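Local structure of acyl-CoA dehydrogenase (Bacillus anthracis, 3OWA) at residues Q26-T29 with P30-S34; N525-K528 with V529-T532. The protein is an FAD-containing acyl-CoA dehydrogenase that probably oxidises a fatty acyl-CoA thioester to the trans-2-enoyl-CoA, passing electrons to the bound flavin. All blocks are in the same frame, centred on the assembly; numbering follows the deposited sequence.

Contact 1 of 2, residues Q26-T29 with P30-S34; sequences QVFT and PEDFS
Asp-32 and Thr-29 hold each other across a tight turn. The backbone N of Thr-29 gives its hydrogen to Asp-32 OD2 at 2.9 Å. It meets the oxygen on the anti side, 25° out of the carboxylate plane. In return, Asp-32 N donates to Thr-29 O, also at 2.9 Å, from above the carbonyl plane. The carboxylate can reach back because Asp-32 CG stands beside its own backbone N (chi1 -60°). Asp-32 OD2 also forms a salt bridge with Lys-515, whose NZ bonds Val-27 O as well.

With chi1 at 79° the Thr-29 hydroxyl is turned over the following peptides, where it takes a weak bond from Glu-31 N at 3.1 Å. The same OG1 donates to a water at 3.0 Å, and that water donates to Glu-31 OE1. Glu-31 is bent at its second torsion, which curls the carboxylate back toward Thr-29. Its stronger partner is Arg-512, by a salt bridge from OE1.

Phe-28 lies alongside Asp-32, the two side chains running opposite ways. Its CE1 comes 3.4 Å from Asp-32 CB. The far end of this ring meets Phe-33, whose side chain crosses it at about a right angle. Phe-33 CE2 lies at the edge of the Phe-28 ring, 3.9 Å from Phe-28 CE2. Val-96 of helix 95-105 touches both rings.

The Thr-29 hydroxyl and Glu-31 N close a weak ST turn. The bond from Asp-32 N to Thr-29 O closes a beta turn over Pro-30 and Glu-31, and the Asp-32 carboxylate reaches back to Thr-29 N. Ser-34 then takes the N-cap position of helix 35-52, so the whole segment is a lead-in to that helix.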
loop_
_atom_site.group_PDB
_atom_site.type_symbol
_atom_site.label_atom_id
_atom_site.label_comp_id
_atom_site.label_asym_id
_atom_site.label_seq_id
_atom_site.Cartn_x
_atom_site.Cartn_y
_atom_site.Cartn_z
ATOM N N GLN A 26 25.878 8.127 -22.581
ATOM C CA GLN A 26 26.074 8.700 -21.246
ATOM C C GLN A 26 25.284 7.970 -20.151
ATOM O O GLN A 26 25.186 8.467 -19.026
ATOM C CB GLN A 26 25.722 10.181 -21.241
ATOM C CG GLN A 26 26.538 11.041 -22.228
ATOM C CD GLN A 26 25.873 12.362 -22.432
ATOM O OE1 GLN A 26 24.719 12.413 -22.827
ATOM N NE2 GLN A 26 26.572 13.441 -22.122
ATOM N N VAL A 27 24.721 6.806 -20.473
ATOM C CA VAL A 27 24.071 6.000 -19.439
ATOM C C VAL A 27 24.650 4.600 -19.334
ATOM O O VAL A 27 24.983 3.959 -20.346
ATOM C CB VAL A 27 22.521 5.912 -19.601
ATOM C CG1 VAL A 27 21.887 7.296 -19.559
ATOM C CG2 VAL A 27 22.144 5.177 -20.869
ATOM N N PHE A 28 24.772 4.138 -18.099
ATOM C CA PHE A 28 25.131 2.756 -17.817
ATOM C C PHE A 28 23.843 1.936 -17.619
ATOM O O PHE A 28 22.906 2.402 -16.968
ATOM C CB PHE A 28 26.047 2.679 -16.585
ATOM C CG PHE A 28 26.521 1.289 -16.274
ATOM C CD1 PHE A 28 27.615 0.755 -16.947
ATOM C CD2 PHE A 28 25.857 0.508 -15.329
ATOM C CE1 PHE A 28 28.053 -0.539 -16.689
ATOM C CE2 PHE A 28 26.268 -0.787 -15.068
ATOM C CZ PHE A 28 27.383 -1.312 -15.743
ATOM N N THR A 29 23.788 0.740 -18.205
ATOM C CA THR A 29 22.611 -0.121 -18.105
ATOM C C THR A 29 23.017 -1.551 -17.726
ATOM O O THR A 29 24.169 -1.914 -17.883
ATOM C CB THR A 29 21.811 -0.183 -19.450
ATOM O OG1 THR A 29 22.471 -1.067 -20.339
ATOM C CG2 THR A 29 21.647 1.191 -20.099
ATOM N N PRO A 30 22.059 -2.378 -17.262
ATOM C CA PRO A 30 22.440 -3.763 -16.996
ATOM C C PRO A 30 23.044 -4.504 -18.200
ATOM O O PRO A 30 23.778 -5.481 -18.002
ATOM C CB PRO A 30 21.128 -4.410 -16.538
ATOM C CG PRO A 30 20.330 -3.265 -15.894
ATOM C CD PRO A 30 20.737 -2.033 -16.686
ATOM N N GLU A 31 22.759 -4.053 -19.430
ATOM C CA GLU A 31 23.323 -4.687 -20.637
ATOM C C GLU A 31 24.836 -4.441 -20.751
ATOM O O GLU A 31 25.552 -5.161 -21.457
ATOM C CB GLU A 31 22.572 -4.237 -21.921
ATOM C CG GLU A 31 21.164 -4.829 -22.097
ATOM C CD GLU A 31 20.146 -4.397 -20.993
ATOM O OE1 GLU A 31 19.940 -3.191 -20.765
ATOM O OE2 GLU A 31 19.534 -5.283 -20.366
ATOM N N ASP A 32 25.312 -3.440 -20.011
ATOM C CA ASP A 32 26.721 -3.110 -19.915
ATOM C C ASP A 32 27.505 -3.918 -18.858
ATOM O O ASP A 32 28.705 -3.713 -18.712
ATOM C CB ASP A 32 26.856 -1.604 -19.651
ATOM C CG ASP A 32 26.231 -0.757 -20.773
ATOM O OD1 ASP A 32 26.443 -1.119 -21.951
ATOM O OD2 ASP A 32 25.537 0.246 -20.496
ATOM N N PHE A 33 26.848 -4.821 -18.122
ATOM C CA PHE A 33 27.549 -5.652 -17.135
ATOM C C PHE A 33 28.642 -6.461 -17.841
ATOM O O PHE A 33 28.402 -6.966 -18.931
ATOM C CB PHE A 33 26.603 -6.655 -16.471
ATOM C CG PHE A 33 25.599 -6.039 -15.501
ATOM C CD1 PHE A 33 24.435 -6.716 -15.191
ATOM C CD2 PHE A 33 25.817 -4.795 -14.935
ATOM C CE1 PHE A 33 23.488 -6.168 -14.300
ATOM C CE2 PHE A 33 24.874 -4.233 -14.042
ATOM C CZ PHE A 33 23.724 -4.932 -13.731
ATOM N N SER A 34 29.809 -6.593 -17.220
ATOM C CA SER A 34 30.863 -7.486 -17.714
ATOM C C SER A 34 30.606 -8.932 -17.243
ATOM O O SER A 34 29.738 -9.170 -16.403
ATOM C CB SER A 34 32.199 -7.035 -17.137
ATOM O OG SER A 34 32.226 -7.299 -15.739
HETATM O O HOH W 1 20.805 -1.397 -22.834
#

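Contact 2 of 2, residues N525-K528 with V529-T532; sequences NKQK and VLYT
Gln-527 and Tyr-531 meet one helical turn apart, along the same side of the helix. Gln-527 NE2 donates to Tyr-531 OH at 3.0 Å, and the hydroxyl lies 19° out of the amide plane. CG of Gln-527 is anti to the backbone N (chi1 -168°), and the chain then bends at chi2. This lays CG beside the phenol, 3.5 Å from Tyr-531 CZ, and brings NE2 to the hydroxyl. Amide and ring planes are 68° apart. Both polar ends have second partners: NE2 also bonds Ile-585 O, and the tyrosine hydroxyl bonds Thr-596 O.

The carbonyl of Gln-527 is used by the main chain, accepting from Tyr-531 N at 3.0 Å. It also lies over one face of the Tyr-531 ring, offset toward the rim. Asn-525 O and Lys-526 O likewise accept from Val-529 N and Leu-530 N in the usual helical pattern.

Lys-528 O takes two bonds. Thr-532 N reaches it at 3.0 Å and Thr-532 OG1 at 2.7 Å, one from each side of the carbonyl plane. The hydroxyl thus turns back onto its own helix, and it is also hydrogen-bonded to Thr-513 OG1.

Asn-525 stands at the N-cap position, but its side chain does not cap the helix. Its OD1 accepts from Lys-528 NZ at 2.9 Å, at the end of an extended lysine chain. Its ND2 bonds Gly-521 O.

These residues form the first turns of helix 526-554, wedged among three other helices. Asn-525 and Lys-528 lie on helix 490-520. Tyr-531 and Thr-532 face helix 305-336. Leu-530 and Gln-527 pack on helix 578-592, and Val-529 touches Leu-457 of a loop.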
loop_
_atom_site.group_PDB
_atom_site.type_symbol
_atom_site.label_atom_id
_atom_site.label_comp_id
_atom_site.label_asym_id
_atom_site.label_seq_id
_atom_site.Cartn_x
_atom_site.Cartn_y
_atom_site.Cartn_z
ATOM N N ASN A 525 14.555 -6.863 -28.629
ATOM C CA ASN A 525 14.253 -5.952 -27.528
ATOM C C ASN A 525 12.793 -5.523 -27.410
ATOM O O ASN A 525 12.483 -4.446 -26.871
ATOM C CB ASN A 525 15.207 -4.760 -27.547
ATOM C CG ASN A 525 16.625 -5.165 -27.193
ATOM O OD1 ASN A 525 16.893 -5.621 -26.068
ATOM N ND2 ASN A 525 17.545 -5.034 -28.159
ATOM N N LYS A 526 11.905 -6.404 -27.866
ATOM C CA LYS A 526 10.474 -6.189 -27.874
ATOM C C LYS A 526 9.893 -5.926 -26.468
ATOM O O LYS A 526 9.085 -5.007 -26.275
ATOM C CB LYS A 526 9.792 -7.406 -28.517
ATOM C CG LYS A 526 8.260 -7.280 -28.621
ATOM C CD LYS A 526 7.674 -8.274 -29.612
ATOM C CE LYS A 526 6.596 -7.614 -30.488
ATOM N NZ LYS A 526 6.133 -8.526 -31.595
ATOM N N GLN A 527 10.309 -6.742 -25.506
ATOM C CA GLN A 527 9.864 -6.599 -24.105
ATOM C C GLN A 527 10.274 -5.234 -23.531
ATOM O O GLN A 527 9.469 -4.553 -22.919
ATOM C CB GLN A 527 10.392 -7.768 -23.274
ATOM C CG GLN A 527 9.800 -7.928 -21.869
ATOM C CD GLN A 527 8.390 -8.527 -21.856
ATOM O OE1 GLN A 527 7.713 -8.619 -22.900
ATOM N NE2 GLN A 527 7.933 -8.931 -20.659
ATOM N N LYS A 528 11.509 -4.803 -23.747
ATOM C CA LYS A 528 11.889 -3.469 -23.286
ATOM C C LYS A 528 11.051 -2.358 -23.909
ATOM O O LYS A 528 10.704 -1.397 -23.230
ATOM C CB LYS A 528 13.357 -3.185 -23.554
ATOM C CG LYS A 528 14.302 -4.057 -22.779
ATOM C CD LYS A 528 15.727 -3.755 -23.164
ATOM C CE LYS A 528 16.589 -4.856 -22.638
ATOM N NZ LYS A 528 17.814 -4.985 -23.398
ATOM N N VAL A 529 10.764 -2.472 -25.212
ATOM C CA VAL A 529 9.991 -1.442 -25.902
ATOM C C VAL A 529 8.612 -1.334 -25.261
ATOM O O VAL A 529 8.134 -0.230 -24.999
ATOM C CB VAL A 529 9.865 -1.714 -27.422
ATOM C CG1 VAL A 529 8.726 -0.886 -28.062
ATOM C CG2 VAL A 529 11.179 -1.438 -28.125
ATOM N N LEU A 530 7.997 -2.489 -25.022
ATOM C CA LEU A 530 6.696 -2.595 -24.383
ATOM C C LEU A 530 6.660 -1.986 -22.975
ATOM O O LEU A 530 5.784 -1.181 -22.693
ATOM C CB LEU A 530 6.241 -4.063 -24.368
ATOM C CG LEU A 530 5.787 -4.629 -25.742
ATOM C CD1 LEU A 530 5.495 -6.105 -25.610
ATOM C CD2 LEU A 530 4.591 -3.880 -26.335
ATOM N N TYR A 531 7.627 -2.345 -22.130
ATOM C CA TYR A 531 7.719 -1.780 -20.773
ATOM C C TYR A 531 7.781 -0.275 -20.896
ATOM O O TYR A 531 7.104 0.435 -20.176
ATOM C CB TYR A 531 8.999 -2.220 -20.040
ATOM C CG TYR A 531 9.111 -3.668 -19.611
ATOM C CD1 TYR A 531 7.990 -4.385 -19.189
ATOM C CD2 TYR A 531 10.352 -4.303 -19.590
ATOM C CE1 TYR A 531 8.103 -5.692 -18.759
ATOM C CE2 TYR A 531 10.480 -5.635 -19.156
ATOM C CZ TYR A 531 9.337 -6.325 -18.772
ATOM O OH TYR A 531 9.411 -7.634 -18.360
ATOM N N THR A 532 8.617 0.190 -21.830
ATOM C CA THR A 532 8.875 1.615 -22.037
ATOM C C THR A 532 7.648 2.404 -22.482
ATOM O O THR A 532 7.370 3.470 -21.909
ATOM C CB THR A 532 10.061 1.816 -23.011
ATOM O OG1 THR A 532 11.204 1.179 -22.442
ATOM C CG2 THR A 532 10.384 3.295 -23.200
#

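In the fold
Contact 1 comes early in the chain, in the loop before helix 35-52. Contact 2 lies some 500 residues later, at the start of helix 526-554. Their centres are nonetheless about 17 Å apart, on the same side of the chain's centre. Both pack on helices 490-520 and 305-336, and both touch Val-597, the C-terminal residue. One long, weak ion pair joins them directly: Glu-31 OE2 lies 3.5 Å from Lys-528 NZ. The N-terminal lead-in is thus laid against helices of both C-terminal acyl-CoA dehydrogenase domains. Both contacts are structural packing, and neither includes a residue of the FAD pockets, to which Arg-294 and Tyr-386 belong.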